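Local coordinates for protein syndapin (Drosophila melanogaster, PDB 3I2W) that probably plays a role in endocytosis and regulates internalization of plasma membrane proteins, this chain being its homodimeric, membrane-associated F-BAR domain, at residues 189-192 / 193-197; 114-117 / 118-122; 255-258 / 259-263; 77-80 / 81-85; 166-169 / 170-173. All coordinates share one frame; numbering follows the deposited sequence.

Interaction 1 (189-192 / 193-197); sequences CREK and YEQAI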
loop_
_atom_site.group_PDB
_atom_site.type_symbol
_atom_site.label_atom_id
_atom_site.label_comp_id
_atom_site.label_asym_id
_atom_site.label_seq_id
_atom_site.Cartn_x
_atom_site.Cartn_y
_atom_site.Cartn_z
ATOM N N CYS B 189 26.100 -69.213 9.386
ATOM C CA CYS B 189 25.696 -67.822 9.463
ATOM C C CYS B 189 26.730 -66.769 9.154
ATOM O O CYS B 189 26.399 -65.845 8.418
ATOM C CB CYS B 189 25.142 -67.538 10.833
ATOM S SG CYS B 189 23.557 -68.205 10.871
ATOM N N ARG B 190 27.931 -66.866 9.740
ATOM C CA ARG B 190 28.995 -65.960 9.382
ATOM C C ARG B 190 29.139 -65.990 7.866
ATOM O O ARG B 190 29.290 -64.960 7.215
ATOM C CB ARG B 190 30.310 -66.309 10.069
ATOM C CG ARG B 190 31.367 -65.198 9.935
ATOM C CD ARG B 190 32.631 -65.329 10.779
ATOM N NE ARG B 190 32.365 -65.171 12.210
ATOM C CZ ARG B 190 32.385 -66.188 13.082
ATOM N NH1 ARG B 190 32.655 -67.437 12.655
ATOM N NH2 ARG B 190 32.138 -65.977 14.378
ATOM N N GLU B 191 29.028 -67.164 7.280
ATOM C CA GLU B 191 29.177 -67.232 5.864
ATOM C C GLU B 191 28.071 -66.499 5.141
ATOM O O GLU B 191 28.368 -65.584 4.417
ATOM C CB GLU B 191 29.377 -68.651 5.385
ATOM C CG GLU B 191 30.835 -69.007 5.402
ATOM C CD GLU B 191 31.055 -70.512 5.431
ATOM O OE1 GLU B 191 30.662 -71.200 4.450
ATOM O OE2 GLU B 191 31.627 -71.010 6.438
ATOM N N LYS B 192 26.809 -66.860 5.336
ATOM C CA LYS B 192 25.744 -66.185 4.595
ATOM C C LYS B 192 25.828 -64.637 4.775
ATOM O O LYS B 192 25.589 -63.878 3.831
ATOM C CB LYS B 192 24.335 -66.729 4.912
ATOM C CG LYS B 192 24.012 -68.222 4.670
ATOM C CD LYS B 192 24.563 -68.920 3.364
ATOM C CE LYS B 192 24.442 -68.107 2.018
ATOM N NZ LYS B 192 23.096 -68.073 1.343
ATOM N N TYR B 193 26.201 -64.190 5.964
ATOM C CA TYR B 193 26.336 -62.782 6.216
ATOM C C TYR B 193 27.441 -62.187 5.305
ATOM O O TYR B 193 27.159 -61.359 4.458
ATOM C CB TYR B 193 26.496 -62.549 7.730
ATOM C CG TYR B 193 26.531 -61.134 8.245
ATOM C CD1 TYR B 193 25.943 -60.059 7.566
ATOM C CD2 TYR B 193 27.128 -60.866 9.458
ATOM C CE1 TYR B 193 26.017 -58.738 8.104
ATOM C CE2 TYR B 193 27.221 -59.571 9.981
ATOM C CZ TYR B 193 26.672 -58.524 9.308
ATOM O OH TYR B 193 26.778 -57.284 9.880
ATOM N N GLU B 194 28.677 -62.661 5.413
ATOM C CA GLU B 194 29.749 -62.283 4.489
ATOM C C GLU B 194 29.350 -62.363 3.033
ATOM O O GLU B 194 29.840 -61.633 2.230
ATOM C CB GLU B 194 30.974 -63.161 4.704
ATOM C CG GLU B 194 31.780 -62.834 5.992
ATOM C CD GLU B 194 32.669 -64.013 6.436
ATOM O OE1 GLU B 194 32.779 -65.006 5.660
ATOM O OE2 GLU B 194 33.250 -63.946 7.550
ATOM N N GLN B 195 28.460 -63.241 2.663
ATOM C CA GLN B 195 28.128 -63.322 1.260
ATOM C C GLN B 195 27.116 -62.271 0.864
ATOM O O GLN B 195 26.960 -61.963 -0.310
ATOM C CB GLN B 195 27.539 -64.692 0.917
ATOM C CG GLN B 195 28.556 -65.775 0.622
ATOM C CD GLN B 195 28.060 -67.103 1.146
ATOM O OE1 GLN B 195 28.128 -67.356 2.353
ATOM N NE2 GLN B 195 27.523 -67.948 0.259
ATOM N N ALA B 196 26.379 -61.786 1.839
ATOM C CA ALA B 196 25.304 -60.904 1.552
ATOM C C ALA B 196 25.957 -59.537 1.460
ATOM O O ALA B 196 25.681 -58.767 0.535
ATOM C CB ALA B 196 24.251 -60.964 2.645
ATOM N N ILE B 197 26.871 -59.260 2.378
ATOM C CA ILE B 197 27.654 -58.056 2.274
ATOM C C ILE B 197 28.420 -57.946 0.952
ATOM O O ILE B 197 28.399 -56.917 0.275
ATOM C CB ILE B 197 28.559 -57.912 3.422
ATOM C CG1 ILE B 197 27.730 -57.350 4.571
ATOM C CG2 ILE B 197 29.617 -56.910 3.084
ATOM C CD1 ILE B 197 28.338 -57.414 5.890
#
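R190 and E194 run side by side, pointing the same way, one turn apart in helix 169-240 of the F-BAR bundle. The firm part of the contact is the backbone core and the face with Y193. C189 O accepts from Y193 N at 3.0 Å, and R190 O accepts from E194 N at the same 3.0 Å. In Y193, CG stands anti to the backbone N (chi1 -175°), and the ring leads away from residues 189-192. There it packs on A140 and K141 of helix 114-159 and stacks with F286 of the second subunit, while the hydroxyl is hydrogen-bonded to V287 N of that subunit. The other face is looser and more exposed. E191, K192 and Q195 line it, and K192 curls back through three successive bends toward the Q195 side chain. R190 and E194 border F286 of the second subunit. They make no salt bridge with each other: R190 NE stays 4.9 Å from E194 OE2, their flat groups are turned 40° apart, and NE instead has a weak hydrogen bond to Y144. The two meet lower down, where the carboxylate oxygen lies against the aliphatic stem of the arginine, E194 OE2 being 3.3 Å from R190 CG and 3.6 Å from R190 CD.

Interaction 2 (114-117 / 118-122); sequences KERK and DLEDL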
loop_
_atom_site.group_PDB
_atom_site.type_symbol
_atom_site.label_atom_id
_atom_site.label_comp_id
_atom_site.label_asym_id
_atom_site.label_seq_id
_atom_site.Cartn_x
_atom_site.Cartn_y
_atom_site.Cartn_z
ATOM N N LYS B 114 0.628 -35.929 -10.106
ATOM C CA LYS B 114 1.173 -36.927 -10.933
ATOM C C LYS B 114 2.664 -36.796 -11.089
ATOM O O LYS B 114 3.350 -37.774 -11.039
ATOM C CB LYS B 114 0.471 -36.810 -12.270
ATOM C CG LYS B 114 0.827 -37.841 -13.290
ATOM C CD LYS B 114 -0.122 -37.712 -14.452
ATOM C CE LYS B 114 0.473 -38.345 -15.714
ATOM N NZ LYS B 114 0.993 -39.673 -15.344
ATOM N N GLU B 115 3.197 -35.601 -11.254
ATOM C CA GLU B 115 4.627 -35.471 -11.341
ATOM C C GLU B 115 5.337 -35.989 -10.115
ATOM O O GLU B 115 6.409 -36.568 -10.226
ATOM C CB GLU B 115 5.062 -34.046 -11.686
ATOM C CG GLU B 115 4.590 -33.581 -13.093
ATOM C CD GLU B 115 3.065 -33.340 -13.181
ATOM O OE1 GLU B 115 2.350 -33.490 -12.176
ATOM O OE2 GLU B 115 2.560 -32.970 -14.261
ATOM N N ARG B 116 4.748 -35.838 -8.943
ATOM C CA ARG B 116 5.328 -36.467 -7.750
ATOM C C ARG B 116 5.215 -38.000 -7.730
ATOM O O ARG B 116 6.191 -38.713 -7.515
ATOM C CB ARG B 116 4.682 -35.871 -6.515
ATOM C CG ARG B 116 5.462 -36.078 -5.252
ATOM C CD ARG B 116 4.672 -35.564 -4.066
ATOM N NE ARG B 116 5.160 -36.194 -2.851
ATOM C CZ ARG B 116 4.915 -35.804 -1.611
ATOM N NH1 ARG B 116 4.182 -34.750 -1.353
ATOM N NH2 ARG B 116 5.457 -36.463 -0.624
ATOM N N LYS B 117 4.014 -38.500 -7.962
ATOM C CA LYS B 117 3.709 -39.923 -7.874
ATOM C C LYS B 117 4.541 -40.713 -8.831
ATOM O O LYS B 117 5.077 -41.731 -8.459
ATOM C CB LYS B 117 2.252 -40.132 -8.246
ATOM C CG LYS B 117 1.852 -41.565 -8.454
ATOM C CD LYS B 117 1.663 -42.304 -7.140
ATOM C CE LYS B 117 1.909 -43.813 -7.276
ATOM N NZ LYS B 117 1.615 -44.404 -5.945
ATOM N N ASP B 118 4.665 -40.226 -10.070
ATOM C CA ASP B 118 5.457 -40.879 -11.082
ATOM C C ASP B 118 6.889 -41.005 -10.660
ATOM O O ASP B 118 7.494 -42.040 -10.833
ATOM C CB ASP B 118 5.442 -40.107 -12.375
ATOM C CG ASP B 118 4.153 -40.239 -13.131
ATOM O OD1 ASP B 118 3.361 -41.152 -12.847
ATOM O OD2 ASP B 118 3.889 -39.391 -14.018
ATOM N N LEU B 119 7.465 -39.948 -10.127
ATOM C CA LEU B 119 8.848 -40.037 -9.760
ATOM C C LEU B 119 9.125 -40.779 -8.484
ATOM O O LEU B 119 10.265 -41.123 -8.209
ATOM C CB LEU B 119 9.443 -38.668 -9.640
ATOM C CG LEU B 119 10.054 -38.474 -10.975
ATOM C CD1 LEU B 119 8.871 -38.078 -11.877
ATOM C CD2 LEU B 119 10.909 -37.376 -10.772
ATOM N N GLU B 120 8.113 -40.988 -7.665
ATOM C CA GLU B 120 8.395 -41.656 -6.432
ATOM C C GLU B 120 8.507 -43.031 -6.894
ATOM O O GLU B 120 9.404 -43.729 -6.486
ATOM C CB GLU B 120 7.259 -41.521 -5.453
ATOM C CG GLU B 120 7.357 -40.297 -4.601
ATOM C CD GLU B 120 6.137 -40.117 -3.721
ATOM O OE1 GLU B 120 5.210 -40.933 -3.821
ATOM O OE2 GLU B 120 6.103 -39.187 -2.901
ATOM N N ASP B 121 7.591 -43.400 -7.788
ATOM C CA ASP B 121 7.594 -44.677 -8.492
ATOM C C ASP B 121 8.926 -44.934 -9.193
ATOM O O ASP B 121 9.458 -46.016 -9.121
ATOM C CB ASP B 121 6.414 -44.758 -9.472
ATOM C CG ASP B 121 5.058 -44.911 -8.743
ATOM O OD1 ASP B 121 5.005 -44.906 -7.496
ATOM O OD2 ASP B 121 3.995 -44.993 -9.384
ATOM N N LEU B 122 9.510 -43.945 -9.822
ATOM C CA LEU B 122 10.694 -44.222 -10.552
ATOM C C LEU B 122 11.817 -44.472 -9.582
ATOM O O LEU B 122 12.647 -45.322 -9.845
ATOM C CB LEU B 122 10.996 -43.072 -11.458
ATOM C CG LEU B 122 12.026 -43.349 -12.509
ATOM C CD1 LEU B 122 11.440 -44.322 -13.479
ATOM C CD2 LEU B 122 12.380 -42.062 -13.209
#
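K117 O is gripped by two backbone donors, D121 N at 3.1 Å and E120 N at 3.2 Å, both arriving from the same face of the carbonyl plane. The D121 bond closes an ordinary alpha-helical turn, whereas E120 N stands well above that plane and comes from only three residues on. Around this core the first turns of helix 114-159 carry a series of i to i+4 charge pairs. K114 swings its extended chain along the helix, bending only at the last torsion (chi4 48°), and NZ meets D118 OD2 at 3.2 Å on the syn lone pair. R116 reaches E120 with NE, 3.1 Å from OE2, at the edge of the guanidinium and some 18° out of its plane; the carboxylate is turned nearly at right angles to that plane and is met from above its own. The third pair is weaker: K117 NZ is a long 3.8 Å from D121 OD1. The R116-E120 pair is shared with helix 11-58, since R116 NH1 forms a salt bridge with E18 and E120 OE2 also binds the T14 hydroxyl. On another side L119 and L122 rest on C218, V214 and K217 of helix 169-240. The helix starts directly after the small hairpin of strands 108-109 and 112-113, and K114 is backbone hydrogen-bonded to H107, just before the first of these strands.

Interaction 3 (255-258 / 259-263); sequences FSHT and INNAD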
loop_
_atom_site.group_PDB
_atom_site.type_symbol
_atom_site.label_atom_id
_atom_site.label_comp_id
_atom_site.label_asym_id
_atom_site.label_seq_id
_atom_site.Cartn_x
_atom_site.Cartn_y
_atom_site.Cartn_z
ATOM N N PHE B 255 0.414 19.596 -12.302
ATOM C CA PHE B 255 -0.004 20.021 -10.977
ATOM C C PHE B 255 0.559 21.380 -10.614
ATOM O O PHE B 255 -0.136 22.175 -10.041
ATOM C CB PHE B 255 0.383 18.964 -9.973
ATOM C CG PHE B 255 0.002 19.274 -8.566
ATOM C CD1 PHE B 255 -0.936 20.256 -8.264
ATOM C CD2 PHE B 255 0.567 18.578 -7.521
ATOM C CE1 PHE B 255 -1.291 20.570 -6.927
ATOM C CE2 PHE B 255 0.206 18.880 -6.207
ATOM C CZ PHE B 255 -0.720 19.883 -5.917
ATOM N N SER B 256 1.793 21.702 -10.951
ATOM C CA SER B 256 2.241 23.045 -10.594
ATOM C C SER B 256 1.933 24.036 -11.680
ATOM O O SER B 256 2.009 25.190 -11.473
ATOM C CB SER B 256 3.711 23.104 -10.201
ATOM O OG SER B 256 4.427 22.575 -11.229
ATOM N N HIS B 257 1.536 23.594 -12.855
ATOM C CA HIS B 257 1.095 24.578 -13.796
ATOM C C HIS B 257 -0.131 25.236 -13.170
ATOM O O HIS B 257 -0.240 26.460 -13.124
ATOM C CB HIS B 257 0.779 23.968 -15.141
ATOM C CG HIS B 257 0.386 24.981 -16.173
ATOM N ND1 HIS B 257 1.228 26.008 -16.566
ATOM C CD2 HIS B 257 -0.772 25.154 -16.863
ATOM C CE1 HIS B 257 0.607 26.757 -17.457
ATOM N NE2 HIS B 257 -0.605 26.258 -17.658
ATOM N N THR B 258 -1.046 24.411 -12.678
ATOM C CA THR B 258 -2.228 24.891 -12.008
ATOM C C THR B 258 -1.919 25.800 -10.826
ATOM O O THR B 258 -2.362 26.947 -10.805
ATOM C CB THR B 258 -3.019 23.751 -11.517
ATOM O OG1 THR B 258 -3.318 22.899 -12.630
ATOM C CG2 THR B 258 -4.292 24.252 -10.858
ATOM N N ILE B 259 -1.150 25.342 -9.849
ATOM C CA ILE B 259 -0.852 26.263 -8.773
ATOM C C ILE B 259 -0.349 27.599 -9.295
ATOM O O ILE B 259 -0.698 28.640 -8.772
ATOM C CB ILE B 259 0.135 25.722 -7.803
ATOM C CG1 ILE B 259 -0.498 24.524 -7.120
ATOM C CG2 ILE B 259 0.503 26.798 -6.763
ATOM C CD1 ILE B 259 0.413 23.818 -6.336
ATOM N N ASN B 260 0.458 27.586 -10.329
ATOM C CA ASN B 260 1.035 28.790 -10.801
ATOM C C ASN B 260 0.028 29.804 -11.368
ATOM O O ASN B 260 0.204 30.986 -11.251
ATOM C CB ASN B 260 2.068 28.458 -11.818
ATOM C CG ASN B 260 3.332 29.134 -11.537
ATOM O OD1 ASN B 260 3.369 30.283 -11.033
ATOM N ND2 ASN B 260 4.408 28.448 -11.822
ATOM N N ASN B 261 -1.041 29.314 -11.958
ATOM C CA ASN B 261 -2.111 30.099 -12.422
ATOM C C ASN B 261 -2.885 30.748 -11.300
ATOM O O ASN B 261 -3.809 31.496 -11.561
ATOM C CB ASN B 261 -3.093 29.162 -13.102
ATOM C CG ASN B 261 -2.600 28.640 -14.404
ATOM O OD1 ASN B 261 -1.975 29.337 -15.193
ATOM N ND2 ASN B 261 -2.889 27.392 -14.652
ATOM N N ALA B 262 -2.617 30.431 -10.049
ATOM C CA ALA B 262 -3.395 31.091 -9.013
ATOM C C ALA B 262 -2.995 32.540 -9.101
ATOM O O ALA B 262 -1.818 32.859 -8.886
ATOM C CB ALA B 262 -3.083 30.531 -7.641
ATOM N N ASP B 263 -3.959 33.392 -9.456
ATOM C CA ASP B 263 -3.734 34.837 -9.616
ATOM C C ASP B 263 -4.625 35.723 -8.739
ATOM O O ASP B 263 -5.852 35.913 -8.969
ATOM C CB ASP B 263 -3.943 35.214 -11.057
ATOM C CG ASP B 263 -3.642 36.671 -11.338
ATOM O OD1 ASP B 263 -3.051 37.389 -10.498
ATOM O OD2 ASP B 263 -3.995 37.100 -12.443
#
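Apolar contact joins F255 and I259, one turn apart, where ring atom CE1 lies 3.7 Å from the isoleucine CD1. The branch is brought there by an extended CG1-CD1 arm (chi2 171°). F255 also touches V72 and E75 of helix 63-105, and its ring meets H237 of the second subunit, while I259 packs on F234 of that subunit; an alanine in place of I259 would probably leave the F255 ring and F234 of the second subunit without their shared aliphatic neighbour, opening a gap at the dimer interface. Polar packing follows on the exposed side, where N261 sets its amide over one face of the H257 imidazole, ND2 being 3.8 Å from CD2 and the two planes 81° apart. The backbone bonds belong to the C-terminal part of helix 247-260: N260 N binds S256 O at 3.1 Å, N261 N binds H257 O at 3.2 Å, and the bond from I259 N to F255 O is weak. Beyond, A262 N returns to I259 O, and D263 is the N-cap of helix 264-275. Charge enters from the partner chain, where K230 NZ of the second subunit donates to both N260 O and A262 O.

Interaction 4 (77-80 / 81-85); sequences ERIS and DVHMK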
loop_
_atom_site.group_PDB
_atom_site.type_symbol
_atom_site.label_atom_id
_atom_site.label_comp_id
_atom_site.label_asym_id
_atom_site.label_seq_id
_atom_site.Cartn_x
_atom_site.Cartn_y
_atom_site.Cartn_z
ATOM N N GLU B 77 -5.766 11.980 -8.564
ATOM C CA GLU B 77 -6.536 11.137 -9.434
ATOM C C GLU B 77 -5.609 10.395 -10.380
ATOM O O GLU B 77 -5.738 9.195 -10.616
ATOM C CB GLU B 77 -7.687 11.904 -10.103
ATOM C CG GLU B 77 -8.954 11.677 -9.259
ATOM C CD GLU B 77 -10.236 12.416 -9.684
ATOM O OE1 GLU B 77 -11.252 12.252 -8.923
ATOM O OE2 GLU B 77 -10.260 13.146 -10.732
ATOM N N ARG B 78 -4.632 11.131 -10.859
ATOM C CA ARG B 78 -3.635 10.630 -11.723
ATOM C C ARG B 78 -2.781 9.626 -10.949
ATOM O O ARG B 78 -2.294 8.656 -11.516
ATOM C CB ARG B 78 -2.768 11.791 -12.208
ATOM C CG ARG B 78 -3.425 12.840 -13.122
ATOM C CD ARG B 78 -3.306 12.532 -14.634
ATOM N NE ARG B 78 -3.955 13.604 -15.411
ATOM C CZ ARG B 78 -5.256 13.939 -15.344
ATOM N NH1 ARG B 78 -6.098 13.281 -14.538
ATOM N NH2 ARG B 78 -5.705 14.936 -16.094
ATOM N N ILE B 79 -2.614 9.838 -9.645
ATOM C CA ILE B 79 -1.784 8.940 -8.883
ATOM C C ILE B 79 -2.525 7.619 -8.757
ATOM O O ILE B 79 -1.915 6.520 -8.927
ATOM C CB ILE B 79 -1.412 9.466 -7.502
ATOM C CG1 ILE B 79 -0.323 10.516 -7.611
ATOM C CG2 ILE B 79 -0.868 8.321 -6.666
ATOM C CD1 ILE B 79 0.920 9.932 -8.130
ATOM N N SER B 80 -3.825 7.728 -8.479
ATOM C CA SER B 80 -4.634 6.577 -8.306
ATOM C C SER B 80 -4.626 5.739 -9.581
ATOM O O SER B 80 -4.639 4.526 -9.523
ATOM C CB SER B 80 -6.071 6.951 -7.925
ATOM O OG SER B 80 -6.796 7.354 -9.070
ATOM N N ASP B 81 -4.608 6.357 -10.740
ATOM C CA ASP B 81 -4.545 5.553 -11.924
ATOM C C ASP B 81 -3.241 4.760 -12.000
ATOM O O ASP B 81 -3.222 3.516 -12.267
ATOM C CB ASP B 81 -4.610 6.425 -13.131
ATOM C CG ASP B 81 -5.937 7.103 -13.283
ATOM O OD1 ASP B 81 -6.947 6.637 -12.667
ATOM O OD2 ASP B 81 -5.938 8.132 -14.022
ATOM N N VAL B 82 -2.137 5.456 -11.814
ATOM C CA VAL B 82 -0.903 4.739 -11.688
ATOM C C VAL B 82 -1.115 3.519 -10.785
ATOM O O VAL B 82 -0.774 2.396 -11.155
ATOM C CB VAL B 82 0.190 5.644 -11.132
ATOM C CG1 VAL B 82 1.329 4.839 -10.531
ATOM C CG2 VAL B 82 0.629 6.596 -12.209
ATOM N N HIS B 83 -1.679 3.708 -9.604
ATOM C CA HIS B 83 -1.697 2.533 -8.769
ATOM C C HIS B 83 -2.679 1.463 -9.253
ATOM O O HIS B 83 -2.411 0.306 -9.021
ATOM C CB HIS B 83 -1.815 2.857 -7.285
ATOM C CG HIS B 83 -0.560 3.407 -6.687
ATOM N ND1 HIS B 83 -0.118 4.692 -6.927
ATOM C CD2 HIS B 83 0.347 2.852 -5.857
ATOM C CE1 HIS B 83 1.025 4.894 -6.301
ATOM N NE2 HIS B 83 1.319 3.790 -5.636
HETATM N N MSE B 84 -3.751 1.819 -9.971
HETATM C CA MSE B 84 -4.689 0.842 -10.521
HETATM C C MSE B 84 -4.051 0.009 -11.586
HETATM O O MSE B 84 -4.396 -1.142 -11.770
HETATM C CB MSE B 84 -5.891 1.507 -11.141
HETATM C CG MSE B 84 -7.020 1.817 -10.152
HETATM SE SE MSE B 84 -7.625 0.350 -8.943
HETATM C CE MSE B 84 -9.339 -0.128 -9.803
ATOM N N LYS B 85 -3.119 0.615 -12.306
ATOM C CA LYS B 85 -2.451 -0.003 -13.403
ATOM C C LYS B 85 -1.430 -0.949 -12.828
ATOM O O LYS B 85 -1.129 -1.957 -13.438
ATOM C CB LYS B 85 -1.757 1.063 -14.242
ATOM C CG LYS B 85 -1.984 0.907 -15.732
ATOM C CD LYS B 85 -0.732 1.283 -16.585
ATOM C CE LYS B 85 0.239 0.070 -16.747
ATOM N NZ LYS B 85 1.426 0.281 -17.643
#
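E77 to S80 and D81 to K85 are successive turns of helix 63-105, joined by four i to i+4 backbone bonds. D81 N meets E77 O at 3.1 Å, V82 N meets R78 O at 3.2 Å, and H83 N meets I79 O at 2.9 Å; M84 N closes on S80 O. Two of these carbonyls have a second donor. S80 stands with OG between its backbone N and carbonyl carbon (chi1 79°), which folds the hydroxyl back to donate to E77 O at 2.6 Å. H83 turns its ring so that ND1 donates to I79 O at 3.3 Å, with that oxygen in the ring plane but the nitrogen well above the plane of the carbonyl. One rotation of the imidazole is thus favoured, and I79 lies alongside it with CG2 3.7 Å from ND1. One face of these turns (I79, S80, V82 and H83) is buried in the helical bundle of the F-BAR dimer: the H83 ring is met edge-to-face by Y41 of helix 11-58 and, about perpendicular, by Y41 of the second subunit, whose L242 also packs on I79. R46 of helix 11-58 serves the polar side, making a salt bridge with D81 OD1 and a hydrogen bond with S80 OG. E77 OE1 is held by S49. The selenomethionine at M84, bent at two torsions, lies against K39 and R46.

Interaction 5 (166-169 / 170-173); sequences SLSP and DQVK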
loop_
_atom_site.group_PDB
_atom_site.type_symbol
_atom_site.label_atom_id
_atom_site.label_comp_id
_atom_site.label_asym_id
_atom_site.label_seq_id
_atom_site.Cartn_x
_atom_site.Cartn_y
_atom_site.Cartn_z
ATOM N N SER B 166 24.059 -86.552 38.091
ATOM C CA SER B 166 22.838 -87.336 38.103
ATOM C C SER B 166 22.194 -87.391 36.723
ATOM O O SER B 166 21.396 -88.274 36.449
ATOM C CB SER B 166 21.854 -86.718 39.044
ATOM O OG SER B 166 21.780 -85.383 38.638
ATOM N N LEU B 167 22.519 -86.457 35.844
ATOM C CA LEU B 167 21.819 -86.420 34.565
ATOM C C LEU B 167 22.056 -87.703 33.855
ATOM O O LEU B 167 23.121 -88.275 34.008
ATOM C CB LEU B 167 22.327 -85.286 33.685
ATOM C CG LEU B 167 21.899 -83.970 34.269
ATOM C CD1 LEU B 167 22.672 -82.927 33.577
ATOM C CD2 LEU B 167 20.469 -83.783 34.007
ATOM N N SER B 168 21.098 -88.123 33.036
ATOM C CA SER B 168 21.234 -89.390 32.322
ATOM C C SER B 168 22.223 -89.262 31.156
ATOM O O SER B 168 22.484 -88.161 30.696
ATOM C CB SER B 168 19.864 -89.836 31.824
ATOM O OG SER B 168 19.646 -89.351 30.530
ATOM N N PRO B 169 22.753 -90.371 30.634
ATOM C CA PRO B 169 23.610 -90.185 29.451
ATOM C C PRO B 169 22.985 -89.473 28.266
ATOM O O PRO B 169 23.703 -88.749 27.609
ATOM C CB PRO B 169 24.027 -91.616 29.047
ATOM C CG PRO B 169 23.226 -92.478 29.792
ATOM C CD PRO B 169 22.586 -91.788 30.956
ATOM N N ASP B 170 21.701 -89.709 27.979
ATOM C CA ASP B 170 20.950 -89.014 26.946
ATOM C C ASP B 170 20.883 -87.515 27.233
ATOM O O ASP B 170 20.785 -86.713 26.344
ATOM C CB ASP B 170 19.485 -89.526 26.902
ATOM C CG ASP B 170 19.172 -90.396 25.658
ATOM O OD1 ASP B 170 20.086 -90.648 24.833
ATOM O OD2 ASP B 170 18.008 -90.872 25.507
ATOM N N GLN B 171 20.849 -87.130 28.490
ATOM C CA GLN B 171 20.718 -85.729 28.752
ATOM C C GLN B 171 22.053 -85.110 28.480
ATOM O O GLN B 171 22.136 -84.060 27.873
ATOM C CB GLN B 171 20.246 -85.470 30.161
ATOM C CG GLN B 171 18.843 -85.972 30.396
ATOM C CD GLN B 171 18.419 -85.718 31.820
ATOM O OE1 GLN B 171 18.674 -86.495 32.724
ATOM N NE2 GLN B 171 17.847 -84.579 32.037
ATOM N N VAL B 172 23.108 -85.773 28.887
ATOM C CA VAL B 172 24.391 -85.161 28.778
ATOM C C VAL B 172 24.728 -85.026 27.300
ATOM O O VAL B 172 25.377 -84.046 26.853
ATOM C CB VAL B 172 25.438 -85.976 29.525
ATOM C CG1 VAL B 172 26.813 -85.501 29.149
ATOM C CG2 VAL B 172 25.183 -85.912 31.063
ATOM N N LYS B 173 24.249 -86.017 26.553
ATOM C CA LYS B 173 24.480 -86.099 25.137
ATOM C C LYS B 173 23.727 -84.998 24.401
ATOM O O LYS B 173 24.315 -84.350 23.588
ATOM C CB LYS B 173 24.097 -87.475 24.589
ATOM C CG LYS B 173 24.711 -87.765 23.211
ATOM C CD LYS B 173 24.056 -88.960 22.527
ATOM C CE LYS B 173 24.114 -88.883 20.991
ATOM N NZ LYS B 173 25.323 -88.106 20.505
#
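A capping box formed by S168 and Q171 opens helix 169-240, just after the loop that leaves helix 114-159. S168 is the N-cap: its OG accepts from Q171 N at 3.2 Å. In return the glutamine chain, extended beyond CG (chi2 179°), brings OE1 to S168 N at 2.9 Å, with the N-H pointing almost straight at the oxygen (178°). S168 O is gripped as well, by V172 N and by Q171 N. The first turn is completed by K173 N on P169 O at 3.0 Å. An apolar contact spans the cap, L167 CB touching V172 CG2 at 3.9 Å, while the L167 and Q171 side chains cross at about a right angle, with L167 CD2 3.4 Å from Q171 NE2. L167 and V172 also meet A161 and N162 of the preceding loop. An alanine in place of S168 would probably leave Q171 N without its side-chain acceptor and the first turn more prone to fray. Each residue of the box gives its backbone N-H to the other's side-chain oxygen, a reciprocal pair that joins the last loop residue to the first turn; Q171 N, a first-turn N-H with no carbonyl a turn earlier within the helix, thereby gains a side-chain acceptor.

Overall arrangement
The five contacts are strung along one elongated F-BAR chain rather than gathered at a site. Interactions 3 and 5 lie farthest apart, their centres about 124 Å from each other on opposite sides of the chain's centre. Interactions 5 and 1 share helix 169-240 with centres about 35 Å apart; interaction 2, on helix 114-159, has its centre about 35 Å from that of interaction 1. Toward the other end, interactions 3 and 4 come within about 8 Å at their nearest atoms, on helices 247-260 and 63-105. Interactions 1, 3 and 4 touch the second subunit, whereas 2 and 5 do not. The sodium ion, bound by I56, E57, G59, E61 and E66, lies about 14 Å from the side chain of A262.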